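PDB 3PGV: haloacid dehalogenase-like hydrolase from Klebsiella pneumoniae subsp. pneumoniae, which probably acts as a magnesium-dependent phosphatase of the Cof family within the haloacid dehalogenase-like superfamily. Local coordinates for residues S26-D29 with G30-S34; H37-T40 with P41-E45. All coordinates share one frame; numbering follows the deposited sequence.

Interaction 1: S26-D29 with G30-S34; sequences SDLD and GTLLS. With CA (calcium ion), chain E.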
loop_
_atom_site.group_PDB
_atom_site.type_symbol
_atom_site.label_atom_id
_atom_site.label_comp_id
_atom_site.label_asym_id
_atom_site.label_seq_id
_atom_site.Cartn_x
_atom_site.Cartn_y
_atom_site.Cartn_z
ATOM N N SER A 26 9.732 -1.440 1.940
ATOM C CA SER A 26 9.599 -0.612 0.770
ATOM C C SER A 26 8.253 -0.728 0.129
ATOM O O SER A 26 7.765 -1.839 -0.107
ATOM C CB SER A 26 10.697 -0.927 -0.246
ATOM O OG SER A 26 10.687 0.001 -1.325
ATOM N N ASP A 27 7.673 0.422 -0.231
ATOM C CA ASP A 27 6.517 0.487 -1.099
ATOM C C ASP A 27 6.962 -0.034 -2.499
ATOM O O ASP A 27 8.169 -0.111 -2.772
ATOM C CB ASP A 27 6.008 1.948 -1.189
ATOM C CG ASP A 27 4.918 2.184 -2.226
ATOM O OD1 ASP A 27 4.044 1.298 -2.388
ATOM O OD2 ASP A 27 4.925 3.268 -2.857
ATOM N N LEU A 28 6.014 -0.422 -3.352
ATOM C CA LEU A 28 6.372 -0.964 -4.658
ATOM C C LEU A 28 6.212 0.046 -5.783
ATOM O O LEU A 28 7.218 0.561 -6.291
ATOM C CB LEU A 28 5.613 -2.272 -4.939
ATOM C CG LEU A 28 5.982 -3.444 -4.004
ATOM C CD1 LEU A 28 4.953 -4.559 -4.080
ATOM C CD2 LEU A 28 7.389 -3.965 -4.302
ATOM N N ASP A 29 4.958 0.381 -6.145
ATOM C CA ASP A 29 4.689 1.328 -7.220
ATOM C C ASP A 29 5.199 2.710 -6.877
ATOM O O ASP A 29 4.859 3.248 -5.827
ATOM C CB ASP A 29 3.192 1.369 -7.551
ATOM C CG ASP A 29 2.644 0.025 -7.952
ATOM O OD1 ASP A 29 2.927 -0.413 -9.082
ATOM O OD2 ASP A 29 1.993 -0.622 -7.109
ATOM N N GLY A 30 6.038 3.267 -7.764
ATOM C CA GLY A 30 6.606 4.602 -7.590
ATOM C C GLY A 30 7.770 4.647 -6.617
ATOM O O GLY A 30 8.343 5.712 -6.396
ATOM N N THR A 31 8.129 3.484 -6.019
ATOM C CA THR A 31 9.199 3.405 -5.031
ATOM C C THR A 31 10.302 2.408 -5.472
ATOM O O THR A 31 11.288 2.819 -6.077
ATOM C CB THR A 31 8.608 3.102 -3.650
ATOM O OG1 THR A 31 7.611 4.084 -3.343
ATOM C CG2 THR A 31 9.655 3.071 -2.568
ATOM N N LEU A 32 10.119 1.111 -5.190
ATOM C CA LEU A 32 11.083 0.089 -5.599
ATOM C C LEU A 32 10.922 -0.230 -7.104
ATOM O O LEU A 32 11.922 -0.473 -7.795
ATOM C CB LEU A 32 10.911 -1.195 -4.752
ATOM C CG LEU A 32 11.893 -2.349 -5.053
ATOM C CD1 LEU A 32 13.347 -1.933 -4.793
ATOM C CD2 LEU A 32 11.546 -3.568 -4.259
ATOM N N LEU A 33 9.666 -0.231 -7.607
ATOM C CA LEU A 33 9.412 -0.519 -9.016
ATOM C C LEU A 33 9.807 0.663 -9.899
ATOM O O LEU A 33 9.673 1.836 -9.489
ATOM C CB LEU A 33 7.928 -0.889 -9.258
ATOM C CG LEU A 33 7.392 -2.129 -8.528
ATOM C CD1 LEU A 33 5.940 -2.343 -8.856
ATOM C CD2 LEU A 33 8.201 -3.377 -8.882
ATOM N N SER A 34 10.275 0.365 -11.121
ATOM C CA SER A 34 10.658 1.397 -12.087
ATOM C C SER A 34 9.418 2.184 -12.531
ATOM O O SER A 34 8.291 1.723 -12.308
ATOM C CB SER A 34 11.318 0.754 -13.297
ATOM O OG SER A 34 10.371 0.019 -14.055
HETATM CA CA CA E . 3.440 4.211 -4.163
HETATM O O HOH W 1 2.133 4.364 -1.901
#
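Leu28 meets Thr31 and Leu33 through its carbonyl oxygen, which is gripped by two backbone N-H groups from opposite faces of its plane. Thr31 N lies 3.1 Å from Leu28 O and well above that plane, while Leu33 N, at 2.9 Å from Leu28 O, makes the straighter bond (164°). The second bond spans five residues, as expected of the wide pi-type turn here; a weak bond from Leu32 N to Asp27 O (3.3 Å) has the same span. The leucine side chains pack beside this turn: Leu28 CB rests against Leu33 CD1 at 3.9 Å, and Leu28 and Leu32 run side by side with their CD2 methyls 4.2 Å apart, next to Phe59 of the neighbouring strand.

Thr31 turns back toward Ser26 and Asp27. Its OG1, anti to its own carbonyl carbon (chi1 -55°), donates to Asp27 OD2 over 2.8 Å on the anti side of the carboxylate and 32° out of its plane, the two side chains crossing nearly at right angles. The methyl CG2 points instead to Ser26 OG.

Asp29 contributes its backbone to the metal and its side chain to a different partner. The calcium ion is held by Asp27 OD2 at 2.2 Å and Asp29 O at 2.4 Å, with a water and other ligands including Asp233. The carboxylate of Asp29 lies alongside Leu33, whose CD1 touches OD1, and forms a salt bridge with Arg63.

The sequence Asp-Leu-Asp-Gly-Thr matches the first signature motif of the superfamily; in relatives the leading aspartate is the nucleophile, a role Asp27 probably shares. Asp27 OD2 serves both the calcium and the Thr31 hydroxyl, while Lys210 pairs with OD1, so that calcium, hydroxyl and Lys210 together should restrict rotation of this carboxylate.

Interaction 2: H37-T40 with P41-E45; sequences HFLT and PYAKE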
loop_
_atom_site.group_PDB
_atom_site.type_symbol
_atom_site.label_atom_id
_atom_site.label_comp_id
_atom_site.label_asym_id
_atom_site.label_seq_id
_atom_site.Cartn_x
_atom_site.Cartn_y
_atom_site.Cartn_z
ATOM N N HIS A 37 6.826 0.035 -13.935
ATOM C CA HIS A 37 6.249 -0.973 -13.025
ATOM C C HIS A 37 7.006 -2.298 -13.006
ATOM O O HIS A 37 6.412 -3.341 -12.710
ATOM C CB HIS A 37 4.756 -1.196 -13.314
ATOM C CG HIS A 37 3.966 0.068 -13.408
ATOM N ND1 HIS A 37 3.892 0.789 -14.603
ATOM C CD2 HIS A 37 3.244 0.713 -12.459
ATOM C CE1 HIS A 37 3.138 1.840 -14.343
ATOM N NE2 HIS A 37 2.707 1.834 -13.068
ATOM N N PHE A 38 8.325 -2.260 -13.252
ATOM C CA PHE A 38 9.139 -3.467 -13.243
ATOM C C PHE A 38 10.152 -3.455 -12.143
ATOM O O PHE A 38 10.624 -2.385 -11.733
ATOM C CB PHE A 38 9.859 -3.670 -14.597
ATOM C CG PHE A 38 8.953 -3.729 -15.798
ATOM C CD1 PHE A 38 7.968 -4.709 -15.902
ATOM C CD2 PHE A 38 9.135 -2.862 -16.868
ATOM C CE1 PHE A 38 7.122 -4.761 -17.016
ATOM C CE2 PHE A 38 8.305 -2.930 -17.995
ATOM C CZ PHE A 38 7.308 -3.885 -18.066
ATOM N N LEU A 39 10.560 -4.652 -11.710
ATOM C CA LEU A 39 11.669 -4.814 -10.801
ATOM C C LEU A 39 12.921 -5.039 -11.654
ATOM O O LEU A 39 12.990 -6.025 -12.395
ATOM C CB LEU A 39 11.418 -6.023 -9.870
ATOM C CG LEU A 39 12.346 -6.158 -8.674
ATOM C CD1 LEU A 39 12.189 -4.994 -7.728
ATOM C CD2 LEU A 39 12.068 -7.436 -7.934
ATOM N N THR A 40 13.833 -4.057 -11.672
ATOM C CA THR A 40 15.022 -4.133 -12.518
ATOM C C THR A 40 15.965 -5.236 -12.053
ATOM O O THR A 40 16.049 -5.512 -10.851
ATOM C CB THR A 40 15.758 -2.777 -12.555
ATOM O OG1 THR A 40 16.265 -2.488 -11.256
ATOM C CG2 THR A 40 14.875 -1.631 -13.068
ATOM N N PRO A 41 16.787 -5.796 -12.969
ATOM C CA PRO A 41 17.802 -6.774 -12.535
ATOM C C PRO A 41 18.741 -6.205 -11.455
ATOM O O PRO A 41 19.175 -6.947 -10.557
ATOM C CB PRO A 41 18.555 -7.094 -13.834
ATOM C CG PRO A 41 17.580 -6.781 -14.918
ATOM C CD PRO A 41 16.831 -5.585 -14.431
ATOM N N TYR A 42 19.009 -4.870 -11.507
ATOM C CA TYR A 42 19.836 -4.186 -10.507
ATOM C C TYR A 42 19.174 -4.250 -9.144
ATOM O O TYR A 42 19.851 -4.491 -8.140
ATOM C CB TYR A 42 20.082 -2.710 -10.914
ATOM C CG TYR A 42 20.938 -1.943 -9.922
ATOM C CD1 TYR A 42 20.365 -1.286 -8.840
ATOM C CD2 TYR A 42 22.321 -1.890 -10.059
ATOM C CE1 TYR A 42 21.147 -0.615 -7.904
ATOM C CE2 TYR A 42 23.113 -1.207 -9.139
ATOM C CZ TYR A 42 22.521 -0.561 -8.070
ATOM O OH TYR A 42 23.298 0.129 -7.178
ATOM N N ALA A 43 17.845 -4.030 -9.101
ATOM C CA ALA A 43 17.107 -4.073 -7.853
ATOM C C ALA A 43 17.024 -5.503 -7.336
ATOM O O ALA A 43 17.319 -5.734 -6.168
ATOM C CB ALA A 43 15.710 -3.480 -8.039
ATOM N N LYS A 44 16.752 -6.498 -8.242
ATOM C CA LYS A 44 16.732 -7.933 -7.853
ATOM C C LYS A 44 18.052 -8.338 -7.237
ATOM O O LYS A 44 18.064 -9.020 -6.223
ATOM C CB LYS A 44 16.427 -8.839 -9.062
ATOM C CG LYS A 44 15.000 -8.750 -9.559
ATOM C CD LYS A 44 14.850 -9.421 -10.911
ATOM C CE LYS A 44 13.497 -9.178 -11.525
ATOM N NZ LYS A 44 13.507 -9.449 -12.986
ATOM N N GLU A 45 19.172 -7.901 -7.837
ATOM C CA GLU A 45 20.508 -8.224 -7.353
ATOM C C GLU A 45 20.784 -7.581 -5.993
ATOM O O GLU A 45 21.405 -8.214 -5.135
ATOM C CB GLU A 45 21.579 -7.826 -8.396
ATOM C CG GLU A 45 23.007 -8.258 -8.044
ATOM C CD GLU A 45 23.246 -9.758 -7.882
ATOM O OE1 GLU A 45 22.348 -10.555 -8.240
ATOM O OE2 GLU A 45 24.350 -10.133 -7.420
#
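Thr40 faces the first turn of helix 41-51 with two hydrogen bonds, one from its side chain and one from its backbone. Its OG1 accepts from Ala43 N (3.1 Å from Thr40 OG1), a capping bond made possible because the hydroxyl is tucked between the backbone N and the carbonyl carbon (chi1 66°), where it can reach over the open helix end. The backbone bond from Lys44 N to Thr40 O, 2.9 Å long, is almost straight at 170° and begins the regular helical pattern. The threonine hydroxyl has a second polar partner in Asp273, so two hydrogen bonds fix its orientation.

Apolar contacts are the work of Leu39, which comes in just ahead of the cap. Its two methyls divide between neighbours: CD1 meets Ala43 CB at 3.8 Å, whereas CD2 lies 3.6 Å from Lys44 CG, the leucine and the lysine crossing at a slant. Leu75 of helix 69-75 also touches this leucine.

The extended Lys44 chain passes across the backbone at Leu39, its CE 3.3 Å from Leu39 O.

Pro41 occupies the first helical position directly after the threonine. The whole is a threonine N-cap, with Leu39 and the aliphatic part of Lys44 meeting at the positions of a hydrophobic staple.

How the interactions relate
From the N terminus, strand 23-27 runs into interaction 1, where residues 28-32 form a short helical turn beside the calcium site, folding back over Ser26 and Asp27. Interaction 2 follows it in series, neither nested nor crossed: its loop, 37-40, leads into helix 41-51 and the cap closes the first turn of that helix. Centres about 10 Å apart, the two meet directly. Leu32 CG packs on Leu39 CD1 at 3.8 Å, Leu33 lies against the backbone of Phe38 and Leu39, and Asp29 touches His37. Ser34 OG binds Phe38 N, pinning the connecting loop. Together they join the central strand and metal site to the outer helical layer.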